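SA2223 protein (Staphylococcus aureus, PDB 5KAU) binds the cationic dye rhodamine 6G in an aromatic pocket and is probably an effector-binding protein of the GyrI-like type that recognises lipophilic cations. Local coordinates at residues A[14-19]-A[31-36]; A[20-25]-A[67-72]; A[97-102]-A[118-123]; A[134-139]-A[148-153]. One frame throughout, in Å; residues are numbered along the deposited sequence.

Contact 1 (A[14-19]-A[31-36]). With RHQ (rhodamine 6g), chain B.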
# COMPACT_ATOMS: atom_id res chain seq x y z
N VAL A 14 -9.48 -2.37 7.30
CA VAL A 14 -10.09 -3.65 7.50
C VAL A 14 -9.69 -4.51 6.33
O VAL A 14 -9.83 -4.08 5.18
CB VAL A 14 -11.62 -3.55 7.56
CG1 VAL A 14 -12.17 -4.89 7.86
CG2 VAL A 14 -12.01 -2.60 8.64
N GLY A 15 -9.23 -5.71 6.61
CA GLY A 15 -8.84 -6.63 5.54
C GLY A 15 -8.19 -7.87 6.09
O GLY A 15 -8.56 -8.36 7.20
N ILE A 16 -7.20 -8.37 5.34
CA ILE A 16 -6.52 -9.61 5.69
C ILE A 16 -5.04 -9.42 5.47
O ILE A 16 -4.62 -9.03 4.42
CB ILE A 16 -6.99 -10.79 4.84
CG1 ILE A 16 -8.48 -11.02 5.03
CG2 ILE A 16 -6.11 -12.02 5.18
CD1 ILE A 16 -8.94 -12.12 4.38
N LYS A 17 -4.28 -9.69 6.50
CA LYS A 17 -2.83 -9.64 6.48
C LYS A 17 -2.24 -11.05 6.45
O LYS A 17 -2.54 -11.83 7.32
CB LYS A 17 -2.31 -8.92 7.75
CG LYS A 17 -0.80 -8.65 7.76
CD LYS A 17 -0.29 -8.10 9.08
CE LYS A 17 -0.16 -9.19 10.16
NZ LYS A 17 0.47 -8.52 11.34
N GLU A 18 -1.32 -11.31 5.53
CA GLU A 18 -0.53 -12.52 5.51
C GLU A 18 0.94 -12.11 5.72
O GLU A 18 1.30 -10.96 5.49
CB GLU A 18 -0.72 -13.26 4.20
CG GLU A 18 -2.10 -13.95 4.14
CD GLU A 18 -2.25 -14.99 3.05
OE1 GLU A 18 -1.35 -15.14 2.17
OE2 GLU A 18 -3.30 -15.70 3.12
N THR A 19 1.75 -13.07 6.14
CA THR A 19 3.13 -12.84 6.50
C THR A 19 4.00 -13.81 5.74
O THR A 19 3.74 -15.02 5.76
CB THR A 19 3.27 -12.99 8.04
OG1 THR A 19 2.42 -12.00 8.65
CG2 THR A 19 4.71 -12.76 8.47
N ALA A 31 0.98 -12.33 -5.41
CA ALA A 31 0.09 -12.69 -6.53
C ALA A 31 -0.94 -13.71 -6.07
O ALA A 31 -2.16 -13.52 -6.24
CB ALA A 31 0.88 -13.26 -7.75
N GLY A 32 -0.47 -14.80 -5.49
CA GLY A 32 -1.36 -15.85 -5.04
C GLY A 32 -2.40 -15.39 -4.02
O GLY A 32 -3.57 -15.85 -4.00
N PHE A 33 -2.00 -14.45 -3.17
CA PHE A 33 -2.84 -13.93 -2.09
C PHE A 33 -3.92 -13.05 -2.67
O PHE A 33 -5.08 -13.22 -2.32
CB PHE A 33 -1.98 -13.14 -1.10
CG PHE A 33 -2.74 -12.54 0.06
CD1 PHE A 33 -3.79 -13.22 0.69
CD2 PHE A 33 -2.33 -11.30 0.62
CE1 PHE A 33 -4.43 -12.64 1.83
CE2 PHE A 33 -2.97 -10.76 1.73
CZ PHE A 33 -3.99 -11.42 2.32
N TRP A 34 -3.56 -12.21 -3.65
CA TRP A 34 -4.57 -11.48 -4.44
C TRP A 34 -5.54 -12.42 -5.11
O TRP A 34 -6.79 -12.27 -4.96
CB TRP A 34 -3.89 -10.60 -5.51
CG TRP A 34 -3.48 -9.25 -4.99
CD1 TRP A 34 -2.22 -8.83 -4.72
CD2 TRP A 34 -4.34 -8.11 -4.72
NE1 TRP A 34 -2.24 -7.51 -4.26
CE2 TRP A 34 -3.53 -7.06 -4.25
CE3 TRP A 34 -5.73 -7.90 -4.81
CZ2 TRP A 34 -4.06 -5.81 -3.92
CZ3 TRP A 34 -6.23 -6.67 -4.46
CH2 TRP A 34 -5.40 -5.64 -4.02
N GLN A 35 -4.99 -13.44 -5.77
CA GLN A 35 -5.82 -14.43 -6.50
C GLN A 35 -6.82 -15.08 -5.55
O GLN A 35 -8.02 -15.14 -5.84
CB GLN A 35 -4.92 -15.45 -7.18
CG GLN A 35 -5.59 -16.26 -8.28
CD GLN A 35 -6.04 -17.62 -7.79
OE1 GLN A 35 -5.29 -18.35 -7.13
NE2 GLN A 35 -7.26 -17.97 -8.09
N ARG A 36 -6.34 -15.50 -4.37
CA ARG A 36 -7.19 -16.13 -3.36
C ARG A 36 -8.24 -15.23 -2.79
O ARG A 36 -9.42 -15.63 -2.56
CB ARG A 36 -6.32 -16.68 -2.22
CG ARG A 36 -5.72 -18.03 -2.59
CD ARG A 36 -4.87 -18.64 -1.46
NE ARG A 36 -3.58 -17.95 -1.19
CZ ARG A 36 -3.27 -17.26 -0.11
NH1 ARG A 36 -4.16 -17.00 0.85
NH2 ARG A 36 -2.06 -16.76 0.03
C1 RHQ B . -3.71 -6.86 -8.16
C2 RHQ B . -3.82 -8.05 -8.88
C3 RHQ B . -5.08 -8.32 -9.47
C4 RHQ B . -6.14 -7.48 -9.35
C5 RHQ B . -6.00 -6.26 -8.61
C6 RHQ B . -4.76 -5.98 -8.00
O1 RHQ B . -2.54 -6.52 -7.57
C7 RHQ B . -1.44 -7.33 -7.68
C8 RHQ B . -1.50 -8.54 -8.38
C9 RHQ B . -2.70 -8.87 -9.01
C10 RHQ B . -0.29 -6.89 -7.05
C11 RHQ B . 0.86 -7.68 -7.10
C12 RHQ B . 0.82 -8.93 -7.82
C13 RHQ B . -0.32 -9.34 -8.43
N1 RHQ B . 2.01 -7.31 -6.49
C14 RHQ B . -2.80 -10.14 -9.66
C15 RHQ B . -2.78 -11.13 -8.68
C16 RHQ B . -2.89 -12.45 -9.01
C17 RHQ B . -3.07 -12.75 -10.33
C18 RHQ B . -3.13 -11.76 -11.33
C19 RHQ B . -3.01 -10.41 -11.03
C20 RHQ B . 2.03 -9.79 -7.90
C21 RHQ B . -7.44 -7.80 -10.03
C22 RHQ B . 2.24 -5.98 -5.92
C23 RHQ B . 2.40 -4.91 -6.99
N2 RHQ B . -7.09 -5.45 -8.48
C24 RHQ B . -7.10 -4.13 -7.85
C25 RHQ B . -8.47 -3.48 -7.99
C26 RHQ B . -3.50 -9.38 -11.97
O27 RHQ B . -3.07 -8.14 -11.71
O2 RHQ B . -4.58 -9.45 -12.55
C28 RHQ B . -4.49 -8.94 -13.85
C29 RHQ B . -5.65 -9.51 -14.66

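Contact 2 (A[20-25]-A[67-72])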
# COMPACT_ATOMS: atom_id res chain seq x y z
N TYR A 20 5.05 -13.29 5.09
CA TYR A 20 5.97 -14.10 4.24
C TYR A 20 7.37 -13.90 4.75
O TYR A 20 7.60 -12.95 5.50
CB TYR A 20 5.88 -13.69 2.73
CG TYR A 20 4.45 -13.54 2.25
CD1 TYR A 20 3.62 -14.67 2.11
CD2 TYR A 20 3.92 -12.30 2.02
CE1 TYR A 20 2.28 -14.55 1.72
CE2 TYR A 20 2.60 -12.17 1.62
CZ TYR A 20 1.78 -13.30 1.49
OH TYR A 20 0.47 -13.18 1.12
N GLU A 21 8.31 -14.75 4.39
CA GLU A 21 9.71 -14.36 4.56
C GLU A 21 10.03 -13.21 3.59
O GLU A 21 9.64 -13.30 2.41
CB GLU A 21 10.66 -15.53 4.32
CG GLU A 21 11.31 -16.05 5.59
CD GLU A 21 10.36 -16.91 6.40
OE1 GLU A 21 9.39 -17.42 5.81
OE2 GLU A 21 10.57 -17.07 7.62
N ASN A 22 10.70 -12.16 4.06
CA ASN A 22 11.16 -11.06 3.20
C ASN A 22 11.68 -11.67 1.90
O ASN A 22 12.65 -12.42 1.92
CB ASN A 22 12.25 -10.23 3.89
CG ASN A 22 12.15 -8.74 3.60
OD1 ASN A 22 11.15 -8.28 3.03
ND2 ASN A 22 13.18 -7.97 3.99
N GLY A 23 11.01 -11.38 0.78
CA GLY A 23 11.06 -12.30 -0.35
C GLY A 23 11.57 -11.85 -1.70
O GLY A 23 11.15 -10.82 -2.24
N ARG A 24 12.49 -12.66 -2.24
CA ARG A 24 12.76 -12.74 -3.67
C ARG A 24 11.60 -13.53 -4.33
O ARG A 24 11.40 -13.50 -5.55
CB ARG A 24 14.11 -13.42 -3.95
N GLN A 25 10.84 -14.24 -3.48
CA GLN A 25 9.66 -15.01 -3.87
C GLN A 25 8.37 -14.32 -3.39
O GLN A 25 7.27 -14.81 -3.65
CB GLN A 25 9.74 -16.44 -3.30
CG GLN A 25 9.61 -16.50 -1.76
CD GLN A 25 10.37 -17.66 -1.12
OE1 GLN A 25 11.23 -18.29 -1.74
NE2 GLN A 25 10.07 -17.93 0.15
N GLY A 67 11.56 -9.22 11.43
CA GLY A 67 12.24 -9.09 10.16
C GLY A 67 11.41 -9.52 8.97
O GLY A 67 11.67 -9.08 7.85
N LYS A 68 10.45 -10.42 9.20
CA LYS A 68 9.51 -10.86 8.15
C LYS A 68 8.76 -9.71 7.50
O LYS A 68 8.80 -8.57 7.98
CB LYS A 68 8.51 -11.81 8.74
CG LYS A 68 9.04 -13.21 8.87
CD LYS A 68 8.12 -14.02 9.80
CE LYS A 68 8.42 -15.54 9.80
NZ LYS A 68 7.83 -16.15 10.99
N MET A 69 8.05 -10.02 6.41
CA MET A 69 7.34 -8.99 5.69
C MET A 69 5.88 -9.43 5.57
O MET A 69 5.63 -10.59 5.26
CB MET A 69 7.97 -8.75 4.32
CG MET A 69 7.23 -7.77 3.49
SD MET A 69 6.56 -8.62 2.04
CE MET A 69 7.72 -8.16 0.75
N SER A 70 4.96 -8.57 5.93
CA SER A 70 3.54 -8.81 5.78
C SER A 70 3.00 -7.98 4.65
O SER A 70 3.51 -6.90 4.31
CB SER A 70 2.70 -8.50 7.04
OG SER A 70 3.00 -9.43 8.06
N TYR A 71 1.94 -8.51 4.04
CA TYR A 71 1.24 -7.80 3.02
C TYR A 71 -0.19 -7.87 3.46
O TYR A 71 -0.70 -8.96 3.85
CB TYR A 71 1.43 -8.42 1.66
CG TYR A 71 0.88 -7.63 0.47
CD1 TYR A 71 1.69 -6.71 -0.20
CD2 TYR A 71 -0.42 -7.84 -0.01
CE1 TYR A 71 1.25 -6.04 -1.30
CE2 TYR A 71 -0.89 -7.12 -1.10
CZ TYR A 71 -0.04 -6.26 -1.75
OH TYR A 71 -0.48 -5.58 -2.86
N MET A 72 -0.84 -6.72 3.44
CA MET A 72 -2.25 -6.67 3.82
C MET A 72 -3.08 -6.11 2.70
O MET A 72 -2.79 -5.02 2.17
CB MET A 72 -2.45 -5.81 5.09
CG MET A 72 -3.87 -5.82 5.60
SD MET A 72 -4.01 -4.89 7.18
CE MET A 72 -5.72 -5.18 7.46

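Contact 3 (A[97-102]-A[118-123])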
# COMPACT_ATOMS: atom_id res chain seq x y z
N MET A 97 5.13 10.67 0.14
CA MET A 97 5.40 10.89 -1.25
C MET A 97 4.50 9.97 -2.01
O MET A 97 4.60 8.71 -1.83
CB MET A 97 6.84 10.57 -1.61
CG MET A 97 7.90 11.44 -0.95
SD MET A 97 9.60 10.88 -1.39
CE MET A 97 10.53 12.32 -0.93
N VAL A 98 3.65 10.52 -2.89
CA VAL A 98 2.70 9.66 -3.60
C VAL A 98 3.11 9.67 -5.05
O VAL A 98 3.19 10.73 -5.68
CB VAL A 98 1.29 10.10 -3.41
CG1 VAL A 98 0.31 9.16 -4.13
CG2 VAL A 98 0.99 10.19 -1.95
N PHE A 99 3.42 8.47 -5.53
CA PHE A 99 3.83 8.24 -6.92
C PHE A 99 2.76 7.53 -7.76
O PHE A 99 1.91 6.86 -7.21
CB PHE A 99 5.09 7.37 -6.93
CG PHE A 99 6.22 7.90 -6.08
CD1 PHE A 99 6.31 7.60 -4.73
CD2 PHE A 99 7.22 8.68 -6.66
CE1 PHE A 99 7.38 8.09 -3.95
CE2 PHE A 99 8.28 9.17 -5.88
CZ PHE A 99 8.34 8.87 -4.50
N GLU A 100 2.81 7.66 -9.08
CA GLU A 100 1.87 7.00 -9.97
C GLU A 100 2.58 5.99 -10.84
O GLU A 100 3.58 6.32 -11.49
CB GLU A 100 1.10 7.99 -10.88
CG GLU A 100 0.19 8.92 -10.05
CD GLU A 100 -0.67 9.84 -10.92
OE1 GLU A 100 -0.32 10.03 -12.08
OE2 GLU A 100 -1.69 10.35 -10.42
N ALA A 101 2.01 4.78 -10.87
CA ALA A 101 2.37 3.78 -11.86
C ALA A 101 1.23 3.60 -12.83
O ALA A 101 0.08 3.23 -12.45
CB ALA A 101 2.70 2.45 -11.20
N GLN A 102 1.53 3.87 -14.08
CA GLN A 102 0.54 3.78 -15.12
C GLN A 102 0.89 2.61 -16.01
O GLN A 102 2.01 2.49 -16.54
CB GLN A 102 0.44 5.09 -15.94
CG GLN A 102 -0.74 5.08 -16.92
CD GLN A 102 -1.04 6.46 -17.47
OE1 GLN A 102 -0.15 7.26 -17.73
NE2 GLN A 102 -2.33 6.74 -17.62
N HIS A 118 14.62 3.07 -5.75
CA HIS A 118 15.88 3.64 -6.10
C HIS A 118 15.88 5.16 -5.86
O HIS A 118 16.89 5.71 -5.42
CB HIS A 118 16.18 3.29 -7.56
CG HIS A 118 17.51 3.76 -8.02
ND1 HIS A 118 18.69 3.17 -7.62
CD2 HIS A 118 17.85 4.77 -8.86
CE1 HIS A 118 19.70 3.80 -8.19
NE2 HIS A 118 19.22 4.77 -8.95
N TYR A 119 14.77 5.83 -6.18
CA TYR A 119 14.67 7.28 -6.01
C TYR A 119 14.75 7.65 -4.55
O TYR A 119 15.51 8.53 -4.15
CB TYR A 119 13.35 7.78 -6.58
CG TYR A 119 13.10 9.25 -6.36
CD1 TYR A 119 12.22 9.70 -5.38
CD2 TYR A 119 13.73 10.19 -7.16
CE1 TYR A 119 11.97 11.05 -5.20
CE2 TYR A 119 13.50 11.55 -6.99
CZ TYR A 119 12.62 11.97 -6.01
OH TYR A 119 12.42 13.32 -5.84
N ILE A 120 13.96 6.96 -3.73
CA ILE A 120 13.89 7.36 -2.32
C ILE A 120 15.17 7.01 -1.50
O ILE A 120 15.33 7.47 -0.39
CB ILE A 120 12.65 6.74 -1.62
CG1 ILE A 120 12.77 5.23 -1.54
CG2 ILE A 120 11.43 7.13 -2.34
CD1 ILE A 120 11.57 4.61 -0.86
N HIS A 121 16.11 6.28 -2.07
CA HIS A 121 17.37 5.95 -1.36
C HIS A 121 18.19 7.19 -1.05
O HIS A 121 19.06 7.14 -0.16
CB HIS A 121 18.27 4.97 -2.14
CG HIS A 121 17.74 3.56 -2.16
ND1 HIS A 121 16.67 3.15 -1.39
CD2 HIS A 121 18.10 2.48 -2.91
CE1 HIS A 121 16.40 1.88 -1.64
NE2 HIS A 121 17.26 1.46 -2.56
N GLN A 122 17.94 8.28 -1.79
CA GLN A 122 18.59 9.59 -1.54
C GLN A 122 17.98 10.35 -0.36
O GLN A 122 18.45 11.42 0.01
CB GLN A 122 18.47 10.50 -2.76
CG GLN A 122 18.73 9.87 -4.12
CD GLN A 122 18.26 10.78 -5.27
OE1 GLN A 122 18.86 11.84 -5.53
NE2 GLN A 122 17.18 10.38 -5.97
N TYR A 123 16.89 9.81 0.17
CA TYR A 123 16.15 10.40 1.27
C TYR A 123 16.14 9.52 2.55
O TYR A 123 15.11 9.40 3.23
CB TYR A 123 14.74 10.66 0.83
CG TYR A 123 14.62 11.62 -0.34
CD1 TYR A 123 14.42 12.97 -0.12
CD2 TYR A 123 14.70 11.18 -1.64
CE1 TYR A 123 14.31 13.88 -1.20
CE2 TYR A 123 14.60 12.10 -2.73
CZ TYR A 123 14.40 13.45 -2.47
OH TYR A 123 14.31 14.39 -3.48

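Contact 4 (A[134-139]-A[148-153]). With RHQ (rhodamine 6g), chain B.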
# COMPACT_ATOMS: atom_id res chain seq x y z
N PHE A 134 2.17 1.55 0.83
CA PHE A 134 1.13 0.82 0.13
C PHE A 134 0.88 1.24 -1.32
O PHE A 134 1.17 2.38 -1.74
CB PHE A 134 -0.16 0.92 0.91
CG PHE A 134 -0.72 2.32 1.10
CD1 PHE A 134 -1.62 2.90 0.16
CD2 PHE A 134 -0.48 3.02 2.24
CE1 PHE A 134 -2.19 4.10 0.36
CE2 PHE A 134 -1.02 4.29 2.40
CZ PHE A 134 -1.86 4.81 1.46
N GLU A 135 0.32 0.25 -2.03
CA GLU A 135 -0.31 0.39 -3.36
C GLU A 135 -1.74 0.74 -3.14
O GLU A 135 -2.41 0.09 -2.29
CB GLU A 135 -0.18 -0.94 -4.13
CG GLU A 135 1.24 -1.41 -4.21
CD GLU A 135 1.42 -2.91 -4.07
OE1 GLU A 135 0.49 -3.68 -4.39
OE2 GLU A 135 2.57 -3.29 -3.67
N LEU A 136 -2.25 1.69 -3.94
CA LEU A 136 -3.67 2.06 -3.87
C LEU A 136 -4.28 1.83 -5.23
O LEU A 136 -3.87 2.44 -6.16
CB LEU A 136 -3.89 3.49 -3.39
CG LEU A 136 -5.35 3.95 -3.24
CD1 LEU A 136 -6.05 3.22 -2.17
CD2 LEU A 136 -5.38 5.37 -2.88
N TYR A 137 -5.28 0.97 -5.28
CA TYR A 137 -5.93 0.54 -6.54
C TYR A 137 -7.31 1.03 -6.56
O TYR A 137 -8.20 0.43 -5.95
CB TYR A 137 -5.99 -0.99 -6.70
CG TYR A 137 -4.62 -1.66 -6.71
CD1 TYR A 137 -3.92 -1.88 -7.89
CD2 TYR A 137 -4.02 -2.03 -5.51
CE1 TYR A 137 -2.66 -2.47 -7.85
CE2 TYR A 137 -2.76 -2.58 -5.47
CZ TYR A 137 -2.09 -2.83 -6.67
OH TYR A 137 -0.85 -3.36 -6.70
N GLN A 138 -7.51 2.07 -7.34
CA GLN A 138 -8.83 2.70 -7.48
C GLN A 138 -9.64 1.96 -8.53
O GLN A 138 -9.14 1.09 -9.20
CB GLN A 138 -8.65 4.22 -7.82
CG GLN A 138 -8.33 5.04 -6.51
CD GLN A 138 -7.44 6.31 -6.63
OE1 GLN A 138 -6.38 6.33 -7.30
NE2 GLN A 138 -7.84 7.35 -5.89
N ASP A 139 -10.89 2.31 -8.67
CA ASP A 139 -11.74 1.69 -9.69
C ASP A 139 -11.19 1.90 -11.07
O ASP A 139 -10.70 2.99 -11.38
CB ASP A 139 -13.15 2.27 -9.66
CG ASP A 139 -13.90 1.87 -8.43
OD1 ASP A 139 -13.41 1.01 -7.66
OD2 ASP A 139 -14.99 2.40 -8.25
N ILE A 148 -4.02 3.66 -13.55
CA ILE A 148 -3.05 4.23 -12.62
C ILE A 148 -3.18 3.61 -11.24
O ILE A 148 -4.25 3.73 -10.62
CB ILE A 148 -3.22 5.72 -12.48
CG1 ILE A 148 -2.95 6.37 -13.85
CG2 ILE A 148 -2.26 6.28 -11.41
CD1 ILE A 148 -3.41 7.80 -13.93
N THR A 149 -2.10 2.96 -10.78
CA THR A 149 -1.92 2.55 -9.37
C THR A 149 -1.11 3.64 -8.62
O THR A 149 -0.13 4.13 -9.18
CB THR A 149 -1.17 1.24 -9.30
OG1 THR A 149 -1.88 0.28 -10.08
CG2 THR A 149 -1.00 0.72 -7.88
N GLU A 150 -1.55 4.07 -7.43
CA GLU A 150 -0.77 5.02 -6.65
C GLU A 150 0.10 4.21 -5.69
O GLU A 150 -0.31 3.12 -5.22
CB GLU A 150 -1.63 5.99 -5.89
CG GLU A 150 -2.49 6.82 -6.83
CD GLU A 150 -3.32 7.85 -6.09
OE1 GLU A 150 -3.57 7.68 -4.89
OE2 GLU A 150 -3.72 8.85 -6.72
N ILE A 151 1.31 4.71 -5.45
CA ILE A 151 2.25 4.16 -4.48
C ILE A 151 2.50 5.26 -3.43
O ILE A 151 2.99 6.36 -3.76
CB ILE A 151 3.54 3.73 -5.16
CG1 ILE A 151 3.29 2.57 -6.14
CG2 ILE A 151 4.57 3.32 -4.12
CD1 ILE A 151 4.43 2.29 -7.02
N TRP A 152 2.18 4.93 -2.19
CA TRP A 152 2.27 5.83 -1.07
C TRP A 152 3.39 5.41 -0.13
O TRP A 152 3.32 4.33 0.50
CB TRP A 152 0.97 5.85 -0.30
CG TRP A 152 -0.21 6.41 -1.01
CD1 TRP A 152 -0.79 5.95 -2.18
CD2 TRP A 152 -0.99 7.51 -0.58
NE1 TRP A 152 -1.86 6.73 -2.50
CE2 TRP A 152 -2.01 7.70 -1.53
CE3 TRP A 152 -0.94 8.39 0.54
CZ2 TRP A 152 -2.96 8.68 -1.41
CZ3 TRP A 152 -1.87 9.36 0.66
CH2 TRP A 152 -2.87 9.51 -0.32
N MET A 153 4.42 6.29 -0.05
CA MET A 153 5.61 6.11 0.75
C MET A 153 5.67 7.13 1.86
O MET A 153 5.73 8.33 1.57
CB MET A 153 6.91 6.26 -0.07
CG MET A 153 7.00 5.32 -1.25
SD MET A 153 7.25 3.55 -0.67
CE MET A 153 7.36 2.53 -2.13
C1 RHQ B . -3.71 -6.86 -8.16
C2 RHQ B . -3.82 -8.05 -8.88
C3 RHQ B . -5.08 -8.32 -9.47
C4 RHQ B . -6.14 -7.48 -9.35
C5 RHQ B . -6.00 -6.26 -8.61
C6 RHQ B . -4.76 -5.98 -8.00
O1 RHQ B . -2.54 -6.52 -7.57
C7 RHQ B . -1.44 -7.33 -7.68
C8 RHQ B . -1.50 -8.54 -8.38
C9 RHQ B . -2.70 -8.87 -9.01
C10 RHQ B . -0.29 -6.89 -7.05
C11 RHQ B . 0.86 -7.68 -7.10
C12 RHQ B . 0.82 -8.93 -7.82
C13 RHQ B . -0.32 -9.34 -8.43
N1 RHQ B . 2.01 -7.31 -6.49
C14 RHQ B . -2.80 -10.14 -9.66
C15 RHQ B . -2.78 -11.13 -8.68
C16 RHQ B . -2.89 -12.45 -9.01
C17 RHQ B . -3.07 -12.75 -10.33
C18 RHQ B . -3.13 -11.76 -11.33
C19 RHQ B . -3.01 -10.41 -11.03
C20 RHQ B . 2.03 -9.79 -7.90
C21 RHQ B . -7.44 -7.80 -10.03
C22 RHQ B . 2.24 -5.98 -5.92
C23 RHQ B . 2.40 -4.91 -6.99
N2 RHQ B . -7.09 -5.45 -8.48
C24 RHQ B . -7.10 -4.13 -7.85
C25 RHQ B . -8.47 -3.48 -7.99
C26 RHQ B . -3.50 -9.38 -11.97
O27 RHQ B . -3.07 -8.14 -11.71
O2 RHQ B . -4.58 -9.45 -12.55
C28 RHQ B . -4.49 -8.94 -13.85
C29 RHQ B . -5.65 -9.51 -14.66
O HOH W 1 -5.24 3.76 -8.18
O HOH W 2 -5.97 9.10 -4.12

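Contact 1 (A[14-19]-A[31-36])
One face of the F33 ring carries the carboxylate of E18, whose CD lies 3.2 Å above the ring plane and toward its rim, while the backbone carbonyl of I16 meets the ring at its edge. Carboxylate and ring are stacked with their planes 15° apart, and E18 CG adds a CH-pi contact 3.8 Å from the F33 ring centroid. At the edge, I16 O stands 3.2 Å from F33 CZ, so the electron-rich oxygen faces the positive rim of the ring rather than its pi cloud. The branch methyl I16 CG2 touches the same F33 CZ at 3.6 Å, an apolar contact for which a beta-branched residue on a strand is well suited.

R36, one helical turn beyond F33 on helix 26-39, takes the far end of E18. It grips end-on: NH2 of R36 reaches E18 OE1 at 2.8 Å and NH1 of R36 reaches E18 OE2 at 2.8 Å, both bonds nearly straight. The two flat groups are almost coplanar, and the chain of R36, bent at chi3 (-71°), turns its guanidinium onto the carboxylate. E18 OE1 also accepts a bond from Y20 OH.

W34 points elsewhere, with one indole face against the xanthene of rhodamine 6G, so the helix serves the strand on one side and the dye on another. With two arginine N-H groups and a tyrosine hydroxyl around it, the E18 carboxylate is probably held ionised, and the paired bonds fix its rotation flat over F33, tying helix to strand at the surface.

Contact 2 (A[20-25]-A[67-72])
With chi1 at -46°, the Y20 side chain has CG anti to its own carbonyl carbon, and the ring is carried forward along strand 69-76, past M69, until CE2 meets Y71 CB at 3.9 Å. That methylene sits at the edge of the Y20 ring, near its plane. M69 starts differently, with CG anti to the backbone N (chi1 176°), and then bends at both following torsions, a pliability that suits unbranched methionine to an uneven surface. Its CB lies 3.5 Å from N22 OD1, the two side chains crossing at about a right angle, although N22 is poorly ordered.

The backbones hold more firmly. Y20 and M69 form an antiparallel hydrogen-bonded pair: Y20 N donates a hydrogen bond to M69 O at 2.8 Å, and M69 N donates one to Y20 O at 3.1 Å. Beyond this pair the chain of 20-25 leaves the sheet. E21 OE2 approaches K68 CE at 3.4 Å, but the ammonium NZ of K68 stays 4.4 Å from E21 OE2, beyond a salt bridge, so any attraction is probably weak.

G67 has a positive phi of 96°, a conformation readily reached by a residue without CB, and it leads the chain into strand 69-76. This pairing therefore closes the end of strand 4-20 against strand 69-76, whose other neighbour is strand 57-63. Helix 26-39 packs over the same side, where F33 touches both tyrosines and A26 meets M69.

Contact 3 (A[97-102]-A[118-123])
M97 reaches from its strand with an extended chain and sets its terminal methyl over the centre of the Y123 ring. CE stands 4.0 Å from the Y123 ring centroid, close to the ring normal, and makes a CH-pi contact; SD lies farther back above the same face, which gives a Met-aromatic contact. On its way the sulfur passes the edge of the Y119 ring and lies 4.3 Å from I120 CG2. A long, flexible, polarisable chain is apt here, since one residue must bridge a strand and a helix end, with M97 CA 9.3 Å from I120 CA.

This is helix-on-sheet packing: the C-terminal end of helix 107-120 and the turn after it lie against strand 87-102 of the antiparallel barrel, joined by apolar side chains with no hydrogen bond between the segments.

F99, two residues on and on the same side of the strand, fills the next position. Its rim atom CE2 touches Y119 CD1 at 4.0 Å, the two rings meeting obliquely, and F99 CZ approaches I120 CG2 at 4.2 Å. Y119 has CG anti to its backbone N (chi1 176°), which turns the ring toward F99. V116, a turn earlier on the helix, also packs on F99.

Contact 4 (A[134-139]-A[148-153])
F134 lays its ring over the indole of W152 in an offset stack, the ring centroid 4.3 Å from that of the five-membered ring and the planes 16° apart. The side chains run alongside each other in the same direction, with F134 CE1 only 3.3 Å from W152 CG, and W152 CB lies over the F134 face as a CH-pi partner. F134 CG sits between its backbone N and carbonyl carbon (chi1 61°), a rotamer that holds the ring over its cross-strand neighbour. L136 continues this side of the sheet, its CD2 3.8 Å from W152 NE1. That indole N-H is bonded to E150 OE1, so it has an acceptor beside these apolar groups, and E150 OE1 takes a second bond from a water.

On the other side, T149 CG2 lies over one face of the Y137 ring, 4.0 Å from its centroid, while rhodamine 6G takes the opposite face. The Y137 hydroxyl donates to E135 OE1 at 2.7 Å, from above the carboxylate plane, and Y71 OH bonds to the same oxygen. E135 OE1 is 3.3 Å from C22 of the dye's ethylamino group, close enough for its negative charge probably to complement the delocalised cation.

Four backbone bonds tie the pairs F134-W152 and L136-E150. They belong to an antiparallel beta hairpin in the barrel, one side of it packed with large rings and the other lining a binding site in which aromatic faces and a buried glutamate receive a lipophilic cation, as in GyrI-like effector-binding domains.

Contacts 3 and 4 are buried, whereas contacts 1 and 2 lie at the surface. All four reach the same closed sheet. Contact 1 sets helix 26-39 on strand 4-20, contact 2 pairs the end of that strand with its neighbour 69-76, and E18 O to Y71 N links the two; contacts 3 and 4 meet through strands 87-102 and 148-155, where F99 N bonds to I151 O. Their chemistry follows their place: a charged pair over an aromatic ring in contact 1, backbone pairing at a strand end in contact 2, purely apolar helix-to-sheet packing in contact 3, and hairpin bonds with stacked rings in contact 4. Contacts 1 and 4 both touch rhodamine 6G.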